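PDB 2ZC0: alanine glyoxylate transaminase from Thermococcus litoralis, which probably transfers the amino group of alanine to glyoxylate as a pyridoxal phosphate-dependent aminotransferase of class I, working as a homodimer. Local coordinates for residues L48-V61 / Y285-Y299. Sequence-based numbering, arbitrary orientation.
Sequences LIPRAVLGEIAKEV and YIALEYLKRGYFEKY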
ATOM      1  N   LEU A  48     -23.107 -14.731 -35.865  1.00 51.78           N
ATOM      2  CA  LEU A  48     -23.273 -13.414 -36.476  1.00 51.42           C
ATOM      3  C   LEU A  48     -21.903 -12.817 -36.789  1.00 51.90           C
ATOM      4  O   LEU A  48     -21.791 -11.744 -37.385  1.00 52.72           O
ATOM      5  CB  LEU A  48     -24.076 -12.473 -35.566  1.00 49.82           C
ATOM      6  CG  LEU A  48     -25.548 -12.847 -35.334  1.00 49.04           C
ATOM      7  CD1 LEU A  48     -26.248 -11.763 -34.528  1.00 46.00           C
ATOM      8  CD2 LEU A  48     -26.245 -13.021 -36.687  1.00 47.70           C
ATOM      9  N   ILE A  49     -20.860 -13.530 -36.382  1.00 52.32           N
ATOM     10  CA  ILE A  49     -19.494 -13.105 -36.638  1.00 50.99           C
ATOM     11  C   ILE A  49     -19.012 -13.911 -37.840  1.00 51.99           C
ATOM     12  O   ILE A  49     -19.246 -15.116 -37.927  1.00 52.96           O
ATOM     13  CB  ILE A  49     -18.599 -13.377 -35.411  1.00 51.20           C
ATOM     14  CG1 ILE A  49     -18.981 -12.399 -34.292  1.00 51.69           C
ATOM     15  CG2 ILE A  49     -17.119 -13.265 -35.793  1.00 49.83           C
ATOM     16  CD1 ILE A  49     -18.240 -12.604 -32.989  1.00 50.79           C
ATOM     17  N   PRO A  50     -18.348 -13.248 -38.796  1.00 51.43           N
ATOM     18  CA  PRO A  50     -17.845 -13.922 -39.996  1.00 49.81           C
ATOM     19  C   PRO A  50     -16.673 -14.838 -39.684  1.00 49.76           C
ATOM     20  O   PRO A  50     -15.551 -14.598 -40.139  1.00 48.87           O
ATOM     21  CB  PRO A  50     -17.460 -12.752 -40.900  1.00 51.43           C
ATOM     22  CG  PRO A  50     -16.988 -11.717 -39.919  1.00 50.15           C
ATOM     23  CD  PRO A  50     -18.017 -11.809 -38.812  1.00 50.94           C
ATOM     24  N   ARG A  51     -16.931 -15.887 -38.906  1.00 49.61           N
ATOM     25  CA  ARG A  51     -15.868 -16.818 -38.538  1.00 49.61           C
ATOM     26  C   ARG A  51     -15.137 -17.275 -39.775  1.00 49.83           C
ATOM     27  O   ARG A  51     -13.912 -17.165 -39.864  1.00 50.29           O
ATOM     28  CB  ARG A  51     -16.433 -18.026 -37.788  1.00 50.43           C
ATOM     29  CG  ARG A  51     -17.113 -17.658 -36.475  1.00 53.22           C
ATOM     30  CD  ARG A  51     -16.880 -18.703 -35.380  1.00 55.51           C
ATOM     31  NE  ARG A  51     -17.220 -20.070 -35.784  1.00 56.66           N
ATOM     32  CZ  ARG A  51     -18.457 -20.526 -35.956  1.00 57.85           C
ATOM     33  NH1 ARG A  51     -18.642 -21.784 -36.324  1.00 58.24           N
ATOM     34  NH2 ARG A  51     -19.505 -19.734 -35.756  1.00 58.73           N
ATOM     35  N   ALA A  52     -15.899 -17.781 -40.737  1.00 51.05           N
ATOM     36  CA  ALA A  52     -15.334 -18.262 -41.990  1.00 51.17           C
ATOM     37  C   ALA A  52     -14.383 -17.220 -42.564  1.00 50.58           C
ATOM     38  O   ALA A  52     -13.260 -17.540 -42.946  1.00 51.79           O
ATOM     39  CB  ALA A  52     -16.449 -18.560 -42.975  1.00 52.36           C
ATOM     40  N   VAL A  53     -14.836 -15.973 -42.615  1.00 50.94           N
ATOM     41  CA  VAL A  53     -14.024 -14.875 -43.133  1.00 50.54           C
ATOM     42  C   VAL A  53     -12.779 -14.658 -42.285  1.00 49.98           C
ATOM     43  O   VAL A  53     -11.680 -14.584 -42.817  1.00 49.49           O
ATOM     44  CB  VAL A  53     -14.820 -13.548 -43.160  1.00 52.10           C
ATOM     45  CG1 VAL A  53     -13.913 -12.410 -43.603  1.00 51.91           C
ATOM     46  CG2 VAL A  53     -16.009 -13.666 -44.100  1.00 52.81           C
ATOM     47  N   LEU A  54     -12.964 -14.545 -40.970  1.00 50.45           N
ATOM     48  CA  LEU A  54     -11.847 -14.335 -40.042  1.00 49.50           C
ATOM     49  C   LEU A  54     -10.857 -15.484 -40.152  1.00 49.35           C
ATOM     50  O   LEU A  54      -9.656 -15.300 -39.973  1.00 48.48           O
ATOM     51  CB  LEU A  54     -12.348 -14.244 -38.605  1.00 48.03           C
ATOM     52  CG  LEU A  54     -13.252 -13.072 -38.236  1.00 48.56           C
ATOM     53  CD1 LEU A  54     -13.602 -13.167 -36.762  1.00 44.34           C
ATOM     54  CD2 LEU A  54     -12.551 -11.745 -38.552  1.00 47.38           C
ATOM     55  N   GLY A  55     -11.386 -16.668 -40.437  1.00 49.34           N
ATOM     56  CA  GLY A  55     -10.551 -17.835 -40.585  1.00 50.70           C
ATOM     57  C   GLY A  55      -9.549 -17.669 -41.715  1.00 51.13           C
ATOM     58  O   GLY A  55      -8.354 -17.833 -41.490  1.00 52.76           O
ATOM     59  N   GLU A  56     -10.006 -17.338 -42.923  1.00 50.71           N
ATOM     60  CA  GLU A  56      -9.073 -17.180 -44.038  1.00 49.28           C
ATOM     61  C   GLU A  56      -8.115 -16.009 -43.826  1.00 48.03           C
ATOM     62  O   GLU A  56      -6.960 -16.088 -44.242  1.00 46.27           O
ATOM     63  CB  GLU A  56      -9.811 -17.033 -45.400  1.00 49.42           C
ATOM     64  CG  GLU A  56      -9.759 -18.309 -46.307  1.00 47.81           C
ATOM     65  CD  GLU A  56      -8.673 -18.271 -47.408  1.00 48.17           C
ATOM     66  OE1 GLU A  56      -8.287 -19.365 -47.922  1.00 38.99           O
ATOM     67  OE2 GLU A  56      -8.218 -17.153 -47.770  1.00 48.55           O
ATOM     68  N   ILE A  57      -8.567 -14.930 -43.188  1.00 46.78           N
ATOM     69  CA  ILE A  57      -7.651 -13.812 -42.960  1.00 49.84           C
ATOM     70  C   ILE A  57      -6.584 -14.249 -41.943  1.00 48.97           C
ATOM     71  O   ILE A  57      -5.412 -13.879 -42.059  1.00 47.26           O
ATOM     72  CB  ILE A  57      -8.392 -12.530 -42.475  1.00 49.00           C
ATOM     73  CG1 ILE A  57      -8.006 -12.183 -41.045  1.00 49.87           C
ATOM     74  CG2 ILE A  57      -9.871 -12.712 -42.583  1.00 53.27           C
ATOM     75  CD1 ILE A  57      -6.834 -11.250 -40.957  1.00 48.97           C
ATOM     76  N   ALA A  58      -6.993 -15.065 -40.974  1.00 48.73           N
ATOM     77  CA  ALA A  58      -6.069 -15.577 -39.968  1.00 51.54           C
ATOM     78  C   ALA A  58      -5.002 -16.432 -40.658  1.00 52.46           C
ATOM     79  O   ALA A  58      -3.807 -16.303 -40.378  1.00 51.09           O
ATOM     80  CB  ALA A  58      -6.826 -16.405 -38.930  1.00 52.01           C
ATOM     81  N   LYS A  59      -5.442 -17.296 -41.571  1.00 53.09           N
ATOM     82  CA  LYS A  59      -4.526 -18.160 -42.316  1.00 54.18           C
ATOM     83  C   LYS A  59      -3.577 -17.324 -43.170  1.00 53.84           C
ATOM     84  O   LYS A  59      -2.366 -17.573 -43.199  1.00 52.62           O
ATOM     85  CB  LYS A  59      -5.306 -19.107 -43.227  1.00 55.88           C
ATOM     86  CG  LYS A  59      -4.463 -20.231 -43.829  1.00 59.21           C
ATOM     87  CD  LYS A  59      -4.846 -20.532 -45.272  1.00 62.91           C
ATOM     88  CE  LYS A  59      -6.320 -20.867 -45.427  1.00 63.57           C
ATOM     89  NZ  LYS A  59      -6.665 -21.075 -46.868  1.00 67.63           N
ATOM     90  N   GLU A  60      -4.145 -16.343 -43.872  1.00 54.71           N
ATOM     91  CA  GLU A  60      -3.388 -15.444 -44.740  1.00 55.44           C
ATOM     92  C   GLU A  60      -2.311 -14.714 -43.943  1.00 55.45           C
ATOM     93  O   GLU A  60      -1.127 -14.733 -44.302  1.00 54.26           O
ATOM     94  CB  GLU A  60      -4.327 -14.412 -45.386  1.00 58.25           C
ATOM     95  CG  GLU A  60      -5.227 -14.947 -46.509  1.00 62.88           C
ATOM     96  CD  GLU A  60      -6.259 -13.910 -46.976  1.00 65.73           C
ATOM     97  OE1 GLU A  60      -6.921 -14.138 -48.021  1.00 68.51           O
ATOM     98  OE2 GLU A  60      -6.412 -12.868 -46.295  1.00 66.98           O
ATOM     99  N   VAL A  61      -2.737 -14.069 -42.862  1.00 54.12           N
ATOM    100  CA  VAL A  61      -1.832 -13.333 -41.996  1.00 53.64           C
ATOM    101  C   VAL A  61      -0.666 -14.189 -41.491  1.00 52.92           C
ATOM    102  O   VAL A  61       0.489 -13.766 -41.545  1.00 51.94           O
ATOM    103  CB  VAL A  61      -2.587 -12.752 -40.776  1.00 54.52           C
ATOM    104  CG1 VAL A  61      -1.600 -12.216 -39.761  1.00 54.61           C
ATOM    105  CG2 VAL A  61      -3.525 -11.634 -41.230  1.00 53.42           C
ATOM    106  N   TYR A 285      -3.294  -8.545 -35.949  1.00 43.02           N
ATOM    107  CA  TYR A 285      -3.249  -8.603 -37.400  1.00 44.64           C
ATOM    108  C   TYR A 285      -4.621  -8.942 -37.989  1.00 45.11           C
ATOM    109  O   TYR A 285      -5.027  -8.359 -38.994  1.00 45.68           O
ATOM    110  CB  TYR A 285      -2.171  -9.598 -37.848  1.00 42.51           C
ATOM    111  CG  TYR A 285      -0.800  -8.960 -37.921  1.00 42.20           C
ATOM    112  CD1 TYR A 285      -0.537  -7.961 -38.854  1.00 40.93           C
ATOM    113  CD2 TYR A 285       0.217  -9.315 -37.033  1.00 42.73           C
ATOM    114  CE1 TYR A 285       0.696  -7.325 -38.906  1.00 40.48           C
ATOM    115  CE2 TYR A 285       1.462  -8.683 -37.073  1.00 41.37           C
ATOM    116  CZ  TYR A 285       1.688  -7.685 -38.017  1.00 42.03           C
ATOM    117  OH  TYR A 285       2.898  -7.023 -38.066  1.00 43.85           O
ATOM    118  N   ILE A 286      -5.337  -9.865 -37.350  1.00 44.29           N
ATOM    119  CA  ILE A 286      -6.673 -10.225 -37.805  1.00 43.43           C
ATOM    120  C   ILE A 286      -7.542  -8.963 -37.803  1.00 43.84           C
ATOM    121  O   ILE A 286      -8.296  -8.710 -38.748  1.00 43.83           O
ATOM    122  CB  ILE A 286      -7.335 -11.277 -36.885  1.00 43.56           C
ATOM    123  CG1 ILE A 286      -6.700 -12.655 -37.090  1.00 42.44           C
ATOM    124  CG2 ILE A 286      -8.834 -11.361 -37.179  1.00 44.77           C
ATOM    125  CD1 ILE A 286      -7.379 -13.751 -36.282  1.00 36.78           C
ATOM    126  N   ALA A 287      -7.433  -8.181 -36.731  1.00 44.75           N
ATOM    127  CA  ALA A 287      -8.192  -6.939 -36.569  1.00 44.98           C
ATOM    128  C   ALA A 287      -7.754  -5.872 -37.565  1.00 45.35           C
ATOM    129  O   ALA A 287      -8.557  -5.041 -37.995  1.00 45.09           O
ATOM    130  CB  ALA A 287      -8.026  -6.405 -35.139  1.00 43.56           C
ATOM    131  N   LEU A 288      -6.470  -5.895 -37.914  1.00 46.68           N
ATOM    132  CA  LEU A 288      -5.917  -4.936 -38.858  1.00 47.53           C
ATOM    133  C   LEU A 288      -6.508  -5.140 -40.251  1.00 49.59           C
ATOM    134  O   LEU A 288      -6.894  -4.176 -40.913  1.00 49.22           O
ATOM    135  CB  LEU A 288      -4.395  -5.068 -38.923  1.00 46.18           C
ATOM    136  CG  LEU A 288      -3.700  -4.165 -39.946  1.00 44.41           C
ATOM    137  CD1 LEU A 288      -4.024  -2.704 -39.666  1.00 43.58           C
ATOM    138  CD2 LEU A 288      -2.209  -4.408 -39.893  1.00 45.22           C
ATOM    139  N   GLU A 289      -6.563  -6.395 -40.693  1.00 50.39           N
ATOM    140  CA  GLU A 289      -7.122  -6.723 -42.001  1.00 51.63           C
ATOM    141  C   GLU A 289      -8.625  -6.500 -42.000  1.00 51.10           C
ATOM    142  O   GLU A 289      -9.183  -5.961 -42.951  1.00 50.34           O
ATOM    143  CB  GLU A 289      -6.832  -8.179 -42.369  1.00 53.21           C
ATOM    144  CG  GLU A 289      -5.433  -8.409 -42.904  1.00 58.28           C
ATOM    145  CD  GLU A 289      -5.108  -7.488 -44.068  1.00 59.82           C
ATOM    146  OE1 GLU A 289      -5.878  -7.470 -45.052  1.00 58.65           O
ATOM    147  OE2 GLU A 289      -4.082  -6.779 -43.991  1.00 62.07           O
ATOM    148  N   TYR A 290      -9.275  -6.930 -40.925  1.00 51.30           N
ATOM    149  CA  TYR A 290     -10.712  -6.770 -40.783  1.00 50.19           C
ATOM    150  C   TYR A 290     -11.074  -5.314 -41.059  1.00 52.38           C
ATOM    151  O   TYR A 290     -11.984  -5.019 -41.834  1.00 51.82           O
ATOM    152  CB  TYR A 290     -11.127  -7.147 -39.367  1.00 48.70           C
ATOM    153  CG  TYR A 290     -12.599  -6.981 -39.074  1.00 48.09           C
ATOM    154  CD1 TYR A 290     -13.492  -8.038 -39.256  1.00 47.76           C
ATOM    155  CD2 TYR A 290     -13.099  -5.770 -38.601  1.00 47.02           C
ATOM    156  CE1 TYR A 290     -14.847  -7.888 -38.972  1.00 48.59           C
ATOM    157  CE2 TYR A 290     -14.453  -5.611 -38.318  1.00 48.84           C
ATOM    158  CZ  TYR A 290     -15.320  -6.672 -38.506  1.00 48.21           C
ATOM    159  OH  TYR A 290     -16.657  -6.512 -38.237  1.00 46.75           O
ATOM    160  N   LEU A 291     -10.345  -4.399 -40.430  1.00 53.27           N
ATOM    161  CA  LEU A 291     -10.617  -2.982 -40.610  1.00 54.32           C
ATOM    162  C   LEU A 291     -10.250  -2.466 -41.996  1.00 55.60           C
ATOM    163  O   LEU A 291     -11.062  -1.812 -42.649  1.00 55.34           O
ATOM    164  CB  LEU A 291      -9.883  -2.161 -39.546  1.00 53.64           C
ATOM    165  CG  LEU A 291     -10.377  -2.316 -38.106  1.00 52.88           C
ATOM    166  CD1 LEU A 291      -9.563  -1.391 -37.212  1.00 50.11           C
ATOM    167  CD2 LEU A 291     -11.867  -1.981 -38.008  1.00 49.46           C
ATOM    168  N   LYS A 292      -9.034  -2.765 -42.442  1.00 56.86           N
ATOM    169  CA  LYS A 292      -8.561  -2.321 -43.749  1.00 59.42           C
ATOM    170  C   LYS A 292      -9.415  -2.785 -44.928  1.00 60.08           C
ATOM    171  O   LYS A 292      -9.531  -2.073 -45.923  1.00 59.74           O
ATOM    172  CB  LYS A 292      -7.108  -2.770 -43.974  1.00 60.13           C
ATOM    173  CG  LYS A 292      -6.054  -1.847 -43.358  1.00 61.64           C
ATOM    174  CD  LYS A 292      -4.636  -2.314 -43.688  1.00 63.45           C
ATOM    175  CE  LYS A 292      -3.589  -1.360 -43.096  1.00 66.35           C
ATOM    176  NZ  LYS A 292      -2.183  -1.843 -43.261  1.00 65.63           N
ATOM    177  N   ARG A 293     -10.012  -3.970 -44.810  1.00 60.56           N
ATOM    178  CA  ARG A 293     -10.832  -4.524 -45.882  1.00 60.78           C
ATOM    179  C   ARG A 293     -12.302  -4.105 -45.820  1.00 60.30           C
ATOM    180  O   ARG A 293     -13.119  -4.551 -46.623  1.00 60.85           O
ATOM    181  CB  ARG A 293     -10.707  -6.048 -45.889  1.00 61.38           C
ATOM    182  CG  ARG A 293      -9.259  -6.502 -45.961  1.00 65.14           C
ATOM    183  CD  ARG A 293      -9.055  -7.663 -46.908  1.00 68.59           C
ATOM    184  NE  ARG A 293      -9.030  -8.957 -46.239  1.00 71.03           N
ATOM    185  CZ  ARG A 293      -8.833 -10.111 -46.871  1.00 73.88           C
ATOM    186  NH1 ARG A 293      -8.646 -10.119 -48.183  1.00 74.60           N
ATOM    187  NH2 ARG A 293      -8.816 -11.255 -46.196  1.00 74.76           N
ATOM    188  N   GLY A 294     -12.630  -3.244 -44.863  1.00 59.76           N
ATOM    189  CA  GLY A 294     -13.991  -2.756 -44.728  1.00 58.53           C
ATOM    190  C   GLY A 294     -15.044  -3.748 -44.285  1.00 57.99           C
ATOM    191  O   GLY A 294     -16.223  -3.580 -44.607  1.00 58.63           O
ATOM    192  N   TYR A 295     -14.637  -4.772 -43.538  1.00 57.36           N
ATOM    193  CA  TYR A 295     -15.576  -5.783 -43.052  1.00 57.27           C
ATOM    194  C   TYR A 295     -16.445  -5.293 -41.902  1.00 56.75           C
ATOM    195  O   TYR A 295     -17.405  -5.961 -41.518  1.00 56.29           O
ATOM    196  CB  TYR A 295     -14.823  -7.055 -42.639  1.00 57.48           C
ATOM    197  CG  TYR A 295     -14.250  -7.802 -43.820  1.00 57.89           C
ATOM    198  CD1 TYR A 295     -13.351  -8.851 -43.650  1.00 57.25           C
ATOM    199  CD2 TYR A 295     -14.595  -7.438 -45.121  1.00 58.44           C
ATOM    200  CE1 TYR A 295     -12.806  -9.513 -44.751  1.00 58.52           C
ATOM    201  CE2 TYR A 295     -14.062  -8.090 -46.217  1.00 58.88           C
ATOM    202  CZ  TYR A 295     -13.170  -9.121 -46.031  1.00 58.37           C
ATOM    203  OH  TYR A 295     -12.637  -9.733 -47.138  1.00 60.15           O
ATOM    204  N   PHE A 296     -16.107  -4.136 -41.340  1.00 56.54           N
ATOM    205  CA  PHE A 296     -16.912  -3.588 -40.255  1.00 56.10           C
ATOM    206  C   PHE A 296     -18.234  -3.166 -40.878  1.00 57.85           C
ATOM    207  O   PHE A 296     -19.303  -3.336 -40.288  1.00 57.11           O
ATOM    208  CB  PHE A 296     -16.233  -2.369 -39.624  1.00 53.92           C
ATOM    209  CG  PHE A 296     -17.030  -1.748 -38.505  1.00 52.15           C
ATOM    210  CD1 PHE A 296     -17.307  -2.475 -37.347  1.00 51.01           C
ATOM    211  CD2 PHE A 296     -17.529  -0.452 -38.618  1.00 52.19           C
ATOM    212  CE1 PHE A 296     -18.069  -1.922 -36.319  1.00 48.90           C
ATOM    213  CE2 PHE A 296     -18.293   0.111 -37.596  1.00 50.08           C
ATOM    214  CZ  PHE A 296     -18.563  -0.629 -36.443  1.00 50.07           C
ATOM    215  N   GLU A 297     -18.141  -2.615 -42.085  1.00 58.86           N
ATOM    216  CA  GLU A 297     -19.317  -2.166 -42.816  1.00 59.73           C
ATOM    217  C   GLU A 297     -20.054  -3.377 -43.368  1.00 59.86           C
ATOM    218  O   GLU A 297     -21.247  -3.567 -43.131  1.00 59.62           O
ATOM    219  CB  GLU A 297     -18.903  -1.270 -43.984  1.00 61.30           C
ATOM    220  CG  GLU A 297     -19.477   0.132 -43.952  1.00 64.79           C
ATOM    221  CD  GLU A 297     -20.181   0.501 -45.252  1.00 68.92           C
ATOM    222  OE1 GLU A 297     -20.275   1.713 -45.562  1.00 70.49           O
ATOM    223  OE2 GLU A 297     -20.653  -0.418 -45.961  1.00 70.99           O
ATOM    224  N   LYS A 298     -19.311  -4.201 -44.098  1.00 59.94           N
ATOM    225  CA  LYS A 298     -19.858  -5.385 -44.742  1.00 59.38           C
ATOM    226  C   LYS A 298     -20.416  -6.491 -43.853  1.00 58.02           C
ATOM    227  O   LYS A 298     -21.386  -7.140 -44.230  1.00 59.25           O
ATOM    228  CB  LYS A 298     -18.811  -5.984 -45.689  1.00 59.47           C
ATOM    229  CG  LYS A 298     -19.287  -7.238 -46.416  1.00 61.20           C
ATOM    230  CD  LYS A 298     -18.329  -7.653 -47.522  1.00 62.26           C
ATOM    231  CE  LYS A 298     -18.883  -8.824 -48.323  1.00 62.44           C
ATOM    232  NZ  LYS A 298     -18.098  -9.080 -49.568  1.00 65.06           N
ATOM    233  N   TYR A 299     -19.829  -6.719 -42.682  1.00 57.23           N
ATOM    234  CA  TYR A 299     -20.319  -7.803 -41.831  1.00 55.93           C
ATOM    235  C   TYR A 299     -20.965  -7.421 -40.514  1.00 55.15           C
ATOM    236  O   TYR A 299     -21.829  -8.146 -40.018  1.00 55.58           O
ATOM    237  CB  TYR A 299     -19.200  -8.805 -41.557  1.00 55.08           C
ATOM    238  CG  TYR A 299     -18.734  -9.534 -42.788  1.00 56.53           C
ATOM    239  CD1 TYR A 299     -17.606  -9.114 -43.488  1.00 57.20           C
ATOM    240  CD2 TYR A 299     -19.438 -10.639 -43.267  1.00 56.57           C
ATOM    241  CE1 TYR A 299     -17.185  -9.779 -44.635  1.00 59.40           C
ATOM    242  CE2 TYR A 299     -19.034 -11.308 -44.408  1.00 57.83           C
ATOM    243  CZ  TYR A 299     -17.906 -10.877 -45.090  1.00 60.50           C
ATOM    244  OH  TYR A 299     -17.502 -11.546 -46.227  1.00 62.46           O
TER
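I57 and I286 meet where helix 51-61 crosses helix 285-292, the axes of these two helical segments 9.4 Å apart at closest approach and their N-to-C directions 117° from one another. This is helix-on-helix packing within the fold-type I aminotransferase fold, about 14 Å from the bound cofactor at the side chain of L54. I57 CD1 drops onto the backbone of I286, while I57 CG1 lies 4.0 Å from I286 CG2. L54 CD2 reaches that same methyl and also the Y290 ring, and A58 CB closes on I286 CD1 at 3.8 Å. A58 and L54 do double duty: beyond this interface A58 packs on L62 of the second subunit, and L54 touches L249 of its own chain. Further along the same helix, V61 CG1, set anti to its own backbone nitrogen (chi1 170°), presses against Y285 CB, whereas the hydroxyl of Y285 goes off to bond K67.

Toward the other end, a Schellman motif at G294 ends the first helix of 285-299, and the chain turns directly into the next, bringing Y295 and Y299 under P50 and V53. P50 CB sits over one face of the Y299 ring as a CH-pi contact, 4.1 Å from its centroid, with K298 CG on the opposite face. V53 divides its methyls, CG1 to the Y295 ring and CG2 to Y299 CZ. Replacing Y299 with an alanine is likely to strip P50 CB of its aromatic face and V53 CG2 of the ring end it rests on.

On the polar edge, R293 bends at chi2 and chi3 to lay its guanidinium beneath the Y295 hydroxyl and beside I57 CB. E289 OE1 adds only a long, out-of-plane charge contact to R293 NE; the closer salt bridge runs from R293 NH2 to E60 OE2, 2.9 Å.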